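Long-range contacts in cytochrome P450 (CYP102L1) (PDB 6N6Q), which is a haem-containing member of the cytochrome P450 family encoded by a mycobacteriophage and probably activates dioxygen to insert one oxygen atom into an organic substrate: residues A[46-50]-A[61-67]; A[346-352]-A[369-375]; A[338-342]-A[384-389]; A[33-37]-A[451-455]. All coordinates share one frame; numbering follows the deposited sequence.

Contact 1: residues A[46-50]-A[61-67]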
loop_
_atom_site.group_PDB
_atom_site.type_symbol
_atom_site.label_atom_id
_atom_site.label_comp_id
_atom_site.label_asym_id
_atom_site.label_seq_id
_atom_site.Cartn_x
_atom_site.Cartn_y
_atom_site.Cartn_z
ATOM N N HIS A 46 20.993 -4.826 18.778
ATOM C CA HIS A 46 22.006 -5.124 17.776
ATOM C C HIS A 46 22.477 -3.823 17.131
ATOM O O HIS A 46 22.002 -2.733 17.455
ATOM C CB HIS A 46 21.463 -6.099 16.726
ATOM C CG HIS A 46 21.089 -7.438 17.283
ATOM N ND1 HIS A 46 22.027 -8.367 17.679
ATOM C CD2 HIS A 46 19.881 -8.005 17.507
ATOM C CE1 HIS A 46 21.413 -9.448 18.124
ATOM N NE2 HIS A 46 20.110 -9.256 18.030
ATOM N N ASP A 47 23.420 -3.949 16.199
ATOM C CA ASP A 47 24.070 -2.806 15.568
ATOM C C ASP A 47 23.674 -2.649 14.102
ATOM O O ASP A 47 24.496 -2.286 13.259
ATOM C CB ASP A 47 25.587 -2.917 15.692
ATOM C CG ASP A 47 26.103 -2.375 17.009
ATOM O OD1 ASP A 47 25.610 -1.313 17.444
ATOM O OD2 ASP A 47 26.997 -3.010 17.607
ATOM N N GLY A 48 22.409 -2.917 13.778
ATOM C CA GLY A 48 21.893 -2.675 12.445
ATOM C C GLY A 48 21.662 -3.906 11.595
ATOM O O GLY A 48 21.128 -3.773 10.487
ATOM N N ILE A 49 22.039 -5.096 12.064
ATOM C CA ILE A 49 21.819 -6.323 11.305
ATOM C C ILE A 49 21.946 -7.497 12.265
ATOM O O ILE A 49 22.745 -7.465 13.204
ATOM C CB ILE A 49 22.803 -6.431 10.112
ATOM C CG1 ILE A 49 22.400 -7.576 9.179
ATOM C CG2 ILE A 49 24.230 -6.600 10.601
ATOM C CD1 ILE A 49 23.253 -7.679 7.934
ATOM N N PHE A 50 21.146 -8.534 12.030
ATOM C CA PHE A 50 21.061 -9.679 12.933
ATOM C C PHE A 50 20.218 -10.759 12.262
ATOM O O PHE A 50 19.752 -10.599 11.130
ATOM C CB PHE A 50 20.469 -9.276 14.286
ATOM C CG PHE A 50 19.103 -8.657 14.186
ATOM C CD1 PHE A 50 18.959 -7.304 13.919
ATOM C CD2 PHE A 50 17.963 -9.425 14.356
ATOM C CE1 PHE A 50 17.705 -6.730 13.822
ATOM C CE2 PHE A 50 16.705 -8.857 14.259
ATOM C CZ PHE A 50 16.576 -7.508 13.996
ATOM N N VAL A 61 17.743 -9.538 9.234
ATOM C CA VAL A 61 17.041 -8.262 9.307
ATOM C C VAL A 61 18.068 -7.140 9.295
ATOM O O VAL A 61 19.032 -7.162 10.069
ATOM C CB VAL A 61 16.157 -8.184 10.563
ATOM C CG1 VAL A 61 15.431 -6.849 10.620
ATOM C CG2 VAL A 61 15.172 -9.341 10.590
ATOM N N VAL A 62 17.866 -6.163 8.417
ATOM C CA VAL A 62 18.724 -4.987 8.322
ATOM C C VAL A 62 17.882 -3.772 8.681
ATOM O O VAL A 62 16.862 -3.505 8.033
ATOM C CB VAL A 62 19.338 -4.835 6.921
ATOM C CG1 VAL A 62 20.415 -3.766 6.931
ATOM C CG2 VAL A 62 19.901 -6.163 6.439
ATOM N N ASP A 63 18.302 -3.041 9.718
ATOM C CA ASP A 63 17.588 -1.844 10.149
ATOM C C ASP A 63 18.519 -0.668 10.421
ATOM O O ASP A 63 18.089 0.314 11.038
ATOM C CB ASP A 63 16.740 -2.136 11.396
ATOM C CG ASP A 63 17.569 -2.619 12.573
ATOM O OD1 ASP A 63 18.757 -2.941 12.375
ATOM O OD2 ASP A 63 17.032 -2.676 13.700
ATOM N N GLY A 64 19.773 -0.735 9.979
ATOM C CA GLY A 64 20.713 0.341 10.174
ATOM C C GLY A 64 20.838 1.225 8.951
ATOM O O GLY A 64 20.805 0.750 7.811
ATOM N N PRO A 65 20.993 2.535 9.168
ATOM C CA PRO A 65 20.988 3.469 8.024
ATOM C C PRO A 65 22.089 3.210 7.007
ATOM O O PRO A 65 21.806 3.140 5.805
ATOM C CB PRO A 65 21.139 4.838 8.703
ATOM C CG PRO A 65 20.626 4.633 10.091
ATOM C CD PRO A 65 21.033 3.241 10.460
ATOM N N GLU A 66 23.343 3.073 7.451
ATOM C CA GLU A 66 24.430 2.846 6.502
ATOM C C GLU A 66 24.326 1.471 5.853
ATOM O O GLU A 66 24.649 1.312 4.669
ATOM C CB GLU A 66 25.785 3.004 7.193
ATOM C CG GLU A 66 26.171 4.439 7.514
ATOM C CD GLU A 66 25.624 4.907 8.847
ATOM O OE1 GLU A 66 24.910 4.121 9.509
ATOM O OE2 GLU A 66 25.914 6.060 9.235
ATOM N N LEU A 67 23.884 0.466 6.609
ATOM C CA LEU A 67 23.769 -0.877 6.050
ATOM C C LEU A 67 22.645 -0.958 5.024
ATOM O O LEU A 67 22.804 -1.591 3.973
ATOM C CB LEU A 67 23.548 -1.895 7.170
ATOM C CG LEU A 67 24.752 -2.207 8.059
ATOM C CD1 LEU A 67 24.336 -3.074 9.233
ATOM C CD2 LEU A 67 25.839 -2.889 7.250
#

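Contact 2: residues A[346-352]-A[369-375]. With CAC (cacodylate ion), chain F.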
loop_
_atom_site.group_PDB
_atom_site.type_symbol
_atom_site.label_atom_id
_atom_site.label_comp_id
_atom_site.label_asym_id
_atom_site.label_seq_id
_atom_site.Cartn_x
_atom_site.Cartn_y
_atom_site.Cartn_z
ATOM N N PRO A 346 5.737 -2.364 5.672
ATOM C CA PRO A 346 6.764 -2.190 6.710
ATOM C C PRO A 346 8.166 -2.567 6.268
ATOM O O PRO A 346 9.121 -2.265 6.995
ATOM C CB PRO A 346 6.276 -3.108 7.835
ATOM C CG PRO A 346 5.552 -4.197 7.119
ATOM C CD PRO A 346 4.902 -3.554 5.918
ATOM N N GLY A 347 8.328 -3.209 5.119
ATOM C CA GLY A 347 9.656 -3.572 4.669
ATOM C C GLY A 347 9.595 -4.309 3.352
ATOM O O GLY A 347 8.519 -4.594 2.817
ATOM N N TYR A 348 10.781 -4.615 2.835
ATOM C CA TYR A 348 10.922 -5.328 1.576
ATOM C C TYR A 348 12.127 -6.253 1.660
ATOM O O TYR A 348 13.017 -6.079 2.498
ATOM C CB TYR A 348 11.064 -4.360 0.392
ATOM C CG TYR A 348 12.108 -3.287 0.600
ATOM C CD1 TYR A 348 11.785 -2.090 1.227
ATOM C CD2 TYR A 348 13.413 -3.467 0.165
ATOM C CE1 TYR A 348 12.733 -1.106 1.417
ATOM C CE2 TYR A 348 14.369 -2.487 0.351
ATOM C CZ TYR A 348 14.024 -1.309 0.978
ATOM O OH TYR A 348 14.973 -0.332 1.167
ATOM N N PHE A 349 12.144 -7.247 0.779
ATOM C CA PHE A 349 13.194 -8.254 0.748
ATOM C C PHE A 349 14.118 -7.996 -0.432
ATOM O O PHE A 349 13.652 -7.771 -1.555
ATOM C CB PHE A 349 12.600 -9.660 0.659
ATOM C CG PHE A 349 11.964 -10.128 1.937
ATOM C CD1 PHE A 349 12.732 -10.719 2.931
ATOM C CD2 PHE A 349 10.603 -9.981 2.145
ATOM C CE1 PHE A 349 12.151 -11.154 4.109
ATOM C CE2 PHE A 349 10.017 -10.412 3.321
ATOM C CZ PHE A 349 10.792 -11.000 4.304
ATOM N N ARG A 350 15.422 -8.032 -0.176
ATOM C CA ARG A 350 16.424 -7.853 -1.212
ATOM C C ARG A 350 17.302 -9.092 -1.295
ATOM O O ARG A 350 17.395 -9.874 -0.348
ATOM C CB ARG A 350 17.285 -6.613 -0.950
ATOM C CG ARG A 350 16.490 -5.323 -0.839
ATOM C CD ARG A 350 17.159 -4.210 -1.619
ATOM N NE ARG A 350 16.679 -4.139 -2.995
ATOM C CZ ARG A 350 17.364 -3.600 -3.997
ATOM N NH1 ARG A 350 18.574 -3.099 -3.782
ATOM N NH2 ARG A 350 16.846 -3.572 -5.218
ATOM N N GLN A 351 17.941 -9.268 -2.449
ATOM C CA GLN A 351 18.824 -10.403 -2.678
ATOM C C GLN A 351 20.071 -9.923 -3.404
ATOM O O GLN A 351 20.045 -8.916 -4.117
ATOM C CB GLN A 351 18.130 -11.513 -3.484
ATOM C CG GLN A 351 17.801 -11.131 -4.914
ATOM C CD GLN A 351 16.978 -12.183 -5.623
ATOM O OE1 GLN A 351 16.327 -13.013 -4.989
ATOM N NE2 GLN A 351 17.001 -12.156 -6.950
ATOM N N ALA A 352 21.169 -10.649 -3.205
ATOM C CA ALA A 352 22.464 -10.251 -3.740
ATOM C C ALA A 352 22.619 -10.747 -5.172
ATOM O O ALA A 352 22.452 -11.940 -5.446
ATOM C CB ALA A 352 23.594 -10.792 -2.864
ATOM N N ASP A 369 21.573 -14.768 -1.832
ATOM C CA ASP A 369 21.232 -14.647 -0.422
ATOM C C ASP A 369 20.327 -13.441 -0.227
ATOM O O ASP A 369 20.521 -12.394 -0.851
ATOM C CB ASP A 369 22.489 -14.507 0.437
ATOM C CG ASP A 369 23.290 -15.792 0.515
ATOM O OD1 ASP A 369 22.704 -16.876 0.307
ATOM O OD2 ASP A 369 24.505 -15.718 0.790
ATOM N N TRP A 370 19.328 -13.585 0.638
ATOM C CA TRP A 370 18.306 -12.563 0.791
ATOM C C TRP A 370 18.248 -12.051 2.224
ATOM O O TRP A 370 18.492 -12.791 3.181
ATOM C CB TRP A 370 16.924 -13.080 0.356
ATOM C CG TRP A 370 16.552 -14.421 0.906
ATOM C CD1 TRP A 370 16.987 -15.637 0.465
ATOM C CD2 TRP A 370 15.648 -14.686 1.986
ATOM N NE1 TRP A 370 16.420 -16.642 1.212
ATOM C CE2 TRP A 370 15.593 -16.085 2.151
ATOM C CE3 TRP A 370 14.885 -13.877 2.832
ATOM C CZ2 TRP A 370 14.805 -16.690 3.126
ATOM C CZ3 TRP A 370 14.105 -14.480 3.800
ATOM C CH2 TRP A 370 14.070 -15.873 3.939
ATOM N N VAL A 371 17.927 -10.762 2.352
ATOM C CA VAL A 371 17.770 -10.091 3.635
ATOM C C VAL A 371 16.458 -9.315 3.619
ATOM O O VAL A 371 15.812 -9.159 2.581
ATOM C CB VAL A 371 18.947 -9.145 3.953
ATOM C CG1 VAL A 371 20.266 -9.910 3.981
ATOM C CG2 VAL A 371 18.998 -8.010 2.939
ATOM N N PHE A 372 16.076 -8.820 4.794
ATOM C CA PHE A 372 14.863 -8.033 4.969
ATOM C C PHE A 372 15.250 -6.644 5.453
ATOM O O PHE A 372 15.933 -6.508 6.474
ATOM C CB PHE A 372 13.909 -8.703 5.960
ATOM C CG PHE A 372 12.667 -7.906 6.253
ATOM C CD1 PHE A 372 11.641 -7.825 5.324
ATOM C CD2 PHE A 372 12.517 -7.255 7.466
ATOM C CE1 PHE A 372 10.494 -7.097 5.594
ATOM C CE2 PHE A 372 11.371 -6.527 7.743
ATOM C CZ PHE A 372 10.359 -6.450 6.806
ATOM N N VAL A 373 14.822 -5.622 4.719
ATOM C CA VAL A 373 15.001 -4.236 5.130
ATOM C C VAL A 373 13.799 -3.856 5.986
ATOM O O VAL A 373 12.669 -3.803 5.495
ATOM C CB VAL A 373 15.147 -3.303 3.923
ATOM C CG1 VAL A 373 15.150 -1.851 4.374
ATOM C CG2 VAL A 373 16.418 -3.629 3.151
ATOM N N ASN A 374 14.037 -3.604 7.271
ATOM C CA ASN A 374 12.975 -3.243 8.209
ATOM C C ASN A 374 12.771 -1.734 8.135
ATOM O O ASN A 374 13.481 -0.967 8.790
ATOM C CB ASN A 374 13.330 -3.696 9.622
ATOM C CG ASN A 374 12.166 -3.576 10.590
ATOM O OD1 ASN A 374 11.255 -2.774 10.393
ATOM N ND2 ASN A 374 12.195 -4.376 11.648
ATOM N N LEU A 375 11.791 -1.307 7.333
ATOM C CA LEU A 375 11.524 0.122 7.186
ATOM C C LEU A 375 10.963 0.718 8.470
ATOM O O LEU A 375 11.303 1.851 8.830
ATOM C CB LEU A 375 10.559 0.367 6.027
ATOM C CG LEU A 375 11.098 0.178 4.611
ATOM C CD1 LEU A 375 9.956 0.206 3.615
ATOM C CD2 LEU A 375 12.121 1.256 4.290
HETATM AS AS CAC F . 14.481 -14.348 -9.215
HETATM O O1 CAC F . 14.130 -14.099 -10.889
HETATM O O2 CAC F . 13.923 -13.277 -7.982
HETATM C C1 CAC F . 13.918 -16.128 -8.771
HETATM C C2 CAC F . 16.383 -14.525 -9.059
#

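Contact 3: residues A[338-342]-A[384-389]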
loop_
_atom_site.group_PDB
_atom_site.type_symbol
_atom_site.label_atom_id
_atom_site.label_comp_id
_atom_site.label_asym_id
_atom_site.label_seq_id
_atom_site.Cartn_x
_atom_site.Cartn_y
_atom_site.Cartn_z
ATOM N N ALA A 338 3.093 10.187 8.402
ATOM C CA ALA A 338 2.349 8.964 8.683
ATOM C C ALA A 338 3.042 7.752 8.075
ATOM O O ALA A 338 3.144 6.699 8.717
ATOM C CB ALA A 338 0.917 9.084 8.160
ATOM N N LEU A 339 3.532 7.882 6.839
ATOM C CA LEU A 339 4.251 6.788 6.199
ATOM C C LEU A 339 5.621 6.558 6.818
ATOM O O LEU A 339 6.210 5.492 6.608
ATOM C CB LEU A 339 4.390 7.054 4.700
ATOM C CG LEU A 339 3.094 6.911 3.899
ATOM C CD1 LEU A 339 3.326 7.232 2.431
ATOM C CD2 LEU A 339 2.527 5.509 4.062
ATOM N N ARG A 340 6.145 7.528 7.569
ATOM C CA ARG A 340 7.385 7.304 8.300
ATOM C C ARG A 340 7.115 6.577 9.612
ATOM O O ARG A 340 7.648 5.490 9.855
ATOM C CB ARG A 340 8.100 8.632 8.563
ATOM C CG ARG A 340 9.470 8.465 9.204
ATOM C CD ARG A 340 9.985 9.762 9.803
ATOM N NE ARG A 340 9.170 10.204 10.930
ATOM C CZ ARG A 340 9.314 9.759 12.174
ATOM N NH1 ARG A 340 10.243 8.855 12.454
ATOM N NH2 ARG A 340 8.529 10.215 13.138
ATOM N N LEU A 341 6.274 7.164 10.466
ATOM C CA LEU A 341 6.027 6.581 11.780
ATOM C C LEU A 341 5.406 5.194 11.675
ATOM O O LEU A 341 5.678 4.327 12.513
ATOM C CB LEU A 341 5.132 7.507 12.605
ATOM C CG LEU A 341 5.257 7.371 14.123
ATOM C CD1 LEU A 341 6.697 7.597 14.554
ATOM C CD2 LEU A 341 4.328 8.347 14.828
ATOM N N TRP A 342 4.583 4.961 10.654
ATOM C CA TRP A 342 3.958 3.657 10.441
ATOM C C TRP A 342 3.885 3.377 8.950
ATOM O O TRP A 342 2.863 3.636 8.302
ATOM C CB TRP A 342 2.570 3.591 11.079
ATOM C CG TRP A 342 2.614 3.637 12.570
ATOM C CD1 TRP A 342 2.393 4.724 13.364
ATOM C CD2 TRP A 342 2.913 2.549 13.453
ATOM N NE1 TRP A 342 2.527 4.378 14.687
ATOM C CE2 TRP A 342 2.848 3.049 14.769
ATOM C CE3 TRP A 342 3.227 1.201 13.257
ATOM C CZ2 TRP A 342 3.087 2.249 15.884
ATOM C CZ3 TRP A 342 3.464 0.406 14.367
ATOM C CH2 TRP A 342 3.390 0.933 15.664
ATOM N N TRP A 384 16.804 9.669 13.121
ATOM C CA TRP A 384 15.783 10.677 12.863
ATOM C C TRP A 384 15.672 11.703 13.984
ATOM O O TRP A 384 14.717 12.489 13.997
ATOM C CB TRP A 384 14.423 10.008 12.637
ATOM C CG TRP A 384 14.268 9.405 11.276
ATOM C CD1 TRP A 384 14.609 8.139 10.894
ATOM C CD2 TRP A 384 13.734 10.044 10.111
ATOM N NE1 TRP A 384 14.320 7.952 9.565
ATOM C CE2 TRP A 384 13.781 9.106 9.061
ATOM C CE3 TRP A 384 13.221 11.319 9.853
ATOM C CZ2 TRP A 384 13.333 9.402 7.775
ATOM C CZ3 TRP A 384 12.778 11.612 8.577
ATOM C CH2 TRP A 384 12.836 10.657 7.554
ATOM N N GLY A 385 16.621 11.716 14.917
ATOM C CA GLY A 385 16.593 12.642 16.021
ATOM C C GLY A 385 16.012 12.018 17.273
ATOM O O GLY A 385 15.458 10.914 17.247
ATOM N N PRO A 386 16.130 12.721 18.404
ATOM C CA PRO A 386 15.613 12.174 19.668
ATOM C C PRO A 386 14.096 12.120 19.745
ATOM O O PRO A 386 13.568 11.463 20.651
ATOM C CB PRO A 386 16.185 13.131 20.722
ATOM C CG PRO A 386 16.382 14.415 19.987
ATOM C CD PRO A 386 16.769 14.036 18.585
ATOM N N ASP A 387 13.384 12.781 18.835
ATOM C CA ASP A 387 11.924 12.796 18.822
ATOM C C ASP A 387 11.368 11.955 17.677
ATOM O O ASP A 387 10.379 12.321 17.038
ATOM C CB ASP A 387 11.400 14.228 18.735
ATOM C CG ASP A 387 11.878 14.953 17.488
ATOM O OD1 ASP A 387 12.766 14.423 16.787
ATOM O OD2 ASP A 387 11.360 16.055 17.208
ATOM N N ALA A 388 12.001 10.810 17.409
ATOM C CA ALA A 388 11.598 9.978 16.282
ATOM C C ALA A 388 10.253 9.298 16.504
ATOM O O ALA A 388 9.619 8.881 15.530
ATOM C CB ALA A 388 12.671 8.926 15.997
ATOM N N ALA A 389 9.807 9.178 17.751
ATOM C CA ALA A 389 8.538 8.534 18.059
ATOM C C ALA A 389 7.360 9.499 18.046
ATOM O O ALA A 389 6.225 9.070 18.278
ATOM C CB ALA A 389 8.617 7.839 19.422
#

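Contact 4: residues A[33-37]-A[451-455]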
loop_
_atom_site.group_PDB
_atom_site.type_symbol
_atom_site.label_atom_id
_atom_site.label_comp_id
_atom_site.label_asym_id
_atom_site.label_seq_id
_atom_site.Cartn_x
_atom_site.Cartn_y
_atom_site.Cartn_z
ATOM N N ALA A 33 4.451 -11.819 18.066
ATOM C CA ALA A 33 3.075 -11.912 17.589
ATOM C C ALA A 33 2.832 -10.913 16.465
ATOM O O ALA A 33 2.264 -11.255 15.422
ATOM C CB ALA A 33 2.104 -11.677 18.745
ATOM N N THR A 34 3.256 -9.666 16.668
ATOM C CA THR A 34 3.391 -8.714 15.577
ATOM C C THR A 34 4.826 -8.800 15.075
ATOM O O THR A 34 5.745 -8.355 15.782
ATOM C CB THR A 34 3.066 -7.302 16.045
ATOM O OG1 THR A 34 4.013 -6.897 17.042
ATOM C CG2 THR A 34 1.665 -7.252 16.639
ATOM N N PRO A 35 5.074 -9.375 13.893
ATOM C CA PRO A 35 6.467 -9.679 13.511
ATOM C C PRO A 35 7.353 -8.454 13.353
ATOM O O PRO A 35 8.428 -8.389 13.966
ATOM C CB PRO A 35 6.298 -10.440 12.187
ATOM C CG PRO A 35 4.898 -10.965 12.216
ATOM C CD PRO A 35 4.101 -9.925 12.937
ATOM N N VAL A 36 6.936 -7.477 12.543
ATOM C CA VAL A 36 7.804 -6.340 12.251
ATOM C C VAL A 36 8.010 -5.483 13.494
ATOM O O VAL A 36 9.118 -4.996 13.749
ATOM C CB VAL A 36 7.234 -5.518 11.082
ATOM C CG1 VAL A 36 8.168 -4.368 10.741
ATOM C CG2 VAL A 36 7.013 -6.409 9.870
ATOM N N GLN A 37 6.955 -5.286 14.287
ATOM C CA GLN A 37 7.109 -4.546 15.534
ATOM C C GLN A 37 8.008 -5.287 16.520
ATOM O O GLN A 37 8.684 -4.648 17.336
ATOM C CB GLN A 37 5.740 -4.272 16.158
ATOM C CG GLN A 37 4.848 -3.383 15.305
ATOM C CD GLN A 37 3.409 -3.365 15.778
ATOM O OE1 GLN A 37 3.129 -3.107 16.949
ATOM N NE2 GLN A 37 2.486 -3.643 14.865
ATOM N N LYS A 451 -3.083 0.896 18.545
ATOM C CA LYS A 451 -2.576 -0.461 18.404
ATOM C C LYS A 451 -2.543 -0.813 16.925
ATOM O O LYS A 451 -3.498 -0.540 16.193
ATOM C CB LYS A 451 -3.441 -1.468 19.173
ATOM C CG LYS A 451 -2.900 -1.841 20.551
ATOM C CD LYS A 451 -2.585 -0.610 21.390
ATOM C CE LYS A 451 -2.106 -0.991 22.781
ATOM N NZ LYS A 451 -3.167 -1.700 23.551
ATOM N N VAL A 452 -1.440 -1.411 16.485
ATOM C CA VAL A 452 -1.210 -1.690 15.072
ATOM C C VAL A 452 -1.143 -3.196 14.876
ATOM O O VAL A 452 -0.230 -3.856 15.390
ATOM C CB VAL A 452 0.071 -1.013 14.560
ATOM C CG1 VAL A 452 0.349 -1.429 13.127
ATOM C CG2 VAL A 452 -0.057 0.499 14.664
ATOM N N SER A 453 -2.105 -3.738 14.136
ATOM C CA SER A 453 -2.067 -5.136 13.737
ATOM C C SER A 453 -1.281 -5.281 12.439
ATOM O O SER A 453 -1.067 -4.317 11.701
ATOM C CB SER A 453 -3.481 -5.697 13.570
ATOM O OG SER A 453 -4.125 -5.140 12.437
ATOM N N GLU A 454 -0.843 -6.506 12.167
ATOM C CA GLU A 454 -0.006 -6.794 11.008
ATOM C C GLU A 454 -0.675 -7.876 10.172
ATOM O O GLU A 454 -0.775 -9.031 10.601
ATOM C CB GLU A 454 1.398 -7.220 11.437
ATOM C CG GLU A 454 2.096 -6.212 12.333
ATOM C CD GLU A 454 3.596 -6.418 12.387
ATOM O OE1 GLU A 454 4.146 -7.042 11.454
ATOM O OE2 GLU A 454 4.225 -5.954 13.361
ATOM N N THR A 455 -1.140 -7.497 8.991
ATOM C CA THR A 455 -1.646 -8.431 7.990
ATOM C C THR A 455 -0.647 -8.462 6.831
ATOM O O THR A 455 0.543 -8.665 7.089
ATOM C CB THR A 455 -3.063 -8.036 7.596
ATOM O OG1 THR A 455 -3.024 -6.816 6.846
ATOM C CG2 THR A 455 -3.922 -7.832 8.836
#

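Contact 1: residues A[46-50]-A[61-67]
F50 lays one face of its ring over V61 within a two-stranded antiparallel hairpin, 49-53 with 58-62, whose first strand is an outermost strand of the five-stranded P450 sheet. The two side chains run side by side in the same direction, and V61 CB lies 3.9 Å from the F50 ring centroid, a CH-pi contact offset toward the rim. The ring owes this position to its first torsion (chi1 58°), which sets CG between the backbone N and the carbonyl carbon. On the other face of the sheet I49 and V62 also lie alongside each other, I49 CG1 4.0 Å from V62 CG2. L67, from the first turn of helix 65-71, meets I49 at about a right angle, bringing L67 CD1 to 3.8 Å from I49 CG2. F50 and V61 form the hydrogen-bonded pair, exchanging two backbone bonds. Beyond V62, itself hydrogen-bonded through its backbone to F372 and N374 of strand 370-374, the chain turns off at D63 and G64, and G48 CA and G64 CA come within 4.0 Å. There G48 O receives the N-H of D63 at 3.0 Å from 45° above the carbonyl plane, with a weak second bond from G64 N.

Contact 2: residues A[346-352]-A[369-375]
Y348 O and V373 N make a 2.9 Å hydrogen bond, with the donor nearly along the C=O axis and a fairly straight N-H (163°). The return bond, V373 O from Y348 N, is weak. Further along, R350 and V371 form a more even pair, R350 N to V371 O at 3.0 Å and V371 N to R350 O at 2.9 Å, and A352 N closes the row on D369 O. The side chains divide between two faces. On one, Y348 and V373 point the same way, V373 CB lying over the tyrosine ring 3.9 Å from its centroid, while L375 crosses at about a right angle beside Y348 CE1. These are two inner, antiparallel strands of the five-stranded P450 sheet, and this face is buried, on the haem side: Y348 touches the haem and its OH bonds to N72, while R350 reaches past V373 CG2 to I71 O. The opposite face carries an aromatic cluster. With F372 CG anti to N (chi1 177°), its ring reaches along to G347, F372 CZ being 3.7 Å from G347 CA; F372 CD1 sits over one face of F349, 3.4 Å from F349 CZ, the two planes inclined at 50°. W370 lies alongside F349, and W370 CE3 approaches F349 CD1 at 3.8 Å. Next to W370, the extended Q351 leads away to E78 and N80 and makes a weak bond to a cacodylate ion, probably from the crystallisation liquor. At the last pair, N374 opposite G347, N374 OD1 accepts from A377 N, capping helix 375-379.

Contact 3: residues A[338-342]-A[384-389]
R340 links the end of helix 329-341 to the loop 384-389, touching W384 with its aliphatic part and A388 with its guanidinium. R340 CD sits squarely over one face of the W384 six-membered ring, 3.5 Å from the centroid, a CH-pi contact. The two side chains slide past each other in opposite directions. The chain leaves the helix with CG anti to N and then bends at chi3 (66°), which turns the planar group off the indole: the planes stand 38° apart, and the cation-pi attraction across them is weak at most. R340 is the arginine of the P450 ExxR motif. Its NH2 makes a salt bridge with E337 one helical turn earlier, and R395, which lies close by, is consistent with the third member of the family's Glu-Arg-Arg triad. Toward the loop, NH1 and NH2 both grip one atom: A388 O lies 3.1 Å from R340 NH1 and 2.9 Å from R340 NH2, essentially in the guanidinium plane. The NH1 donor arrives on a lone pair in the carbonyl plane, whereas NH2 comes from 39° above it. The same NH1 also donates to H379 O. A388 closes a type I turn that begins at G385, and its carbonyl oxygen is flanked by L341 CD1 at 3.3 Å. The pyrrole N-H of W384 (NE1) donates to I408 O.

Contact 4: residues A[33-37]-A[451-455]
E454 presents its carboxylate to the first turn of helix 35-43, and hydrogen bonds are the first kind of interaction here. E454 OE1 accepts from V36 N at 3.0 Å, and E454 OE2 from Q37 N, also at 3.0 Å; each oxygen uses its syn lone pair, and the N-H groups point nearly straight (163° and 167°). A distant strand residue thus fills the place of a helix cap: T34, at the N-cap position, makes no capping bond with its own side chain. The negative charge probably also gains from the positive end of the helix. A second set belongs to Q37, whose NE2 donates to V452 O at 2.8 Å along an almost straight path and makes a weaker bond to E454 OE2. The Q37 and E454 side chains slide past each other in opposite directions, their amide and carboxylate planes 20° apart. Close carbon contacts surround the carboxylate: P35 CD lies 3.2 Å from E454 OE1 and T34 CB faces E454 OE2. Separately, V452 CG1 rests 3.5 Å from Q37 NE2. Strand 451-454 pairs antiparallel with strand 458-461, while W342, just past helix 329-341, packs against both Q37 and V452, and V36 touches P346 ahead of strand 347-352.

Overall arrangement
Contacts 1 and 2 belong to one sheet: strands 58-62 and 370-374 are hydrogen-bonded neighbours in it, joining the edge hairpin to the inner strands. Both rest on paired backbones with aromatic and aliphatic packing, but contact 2 alone touches the haem. Contacts 3 and 4 instead tie a helix end to a remote segment, by opposite chemistry: in contact 3 an arginine near the C-terminal end of a helix grips a loop carbonyl, in contact 4 a glutamate binds the N-H groups of a helix start. Contacts 1 and 3 are largely buried, 2 and 4 partly. Contact 4 packs on both contact 2 and contact 3, whereas contacts 1 and 3 do not touch.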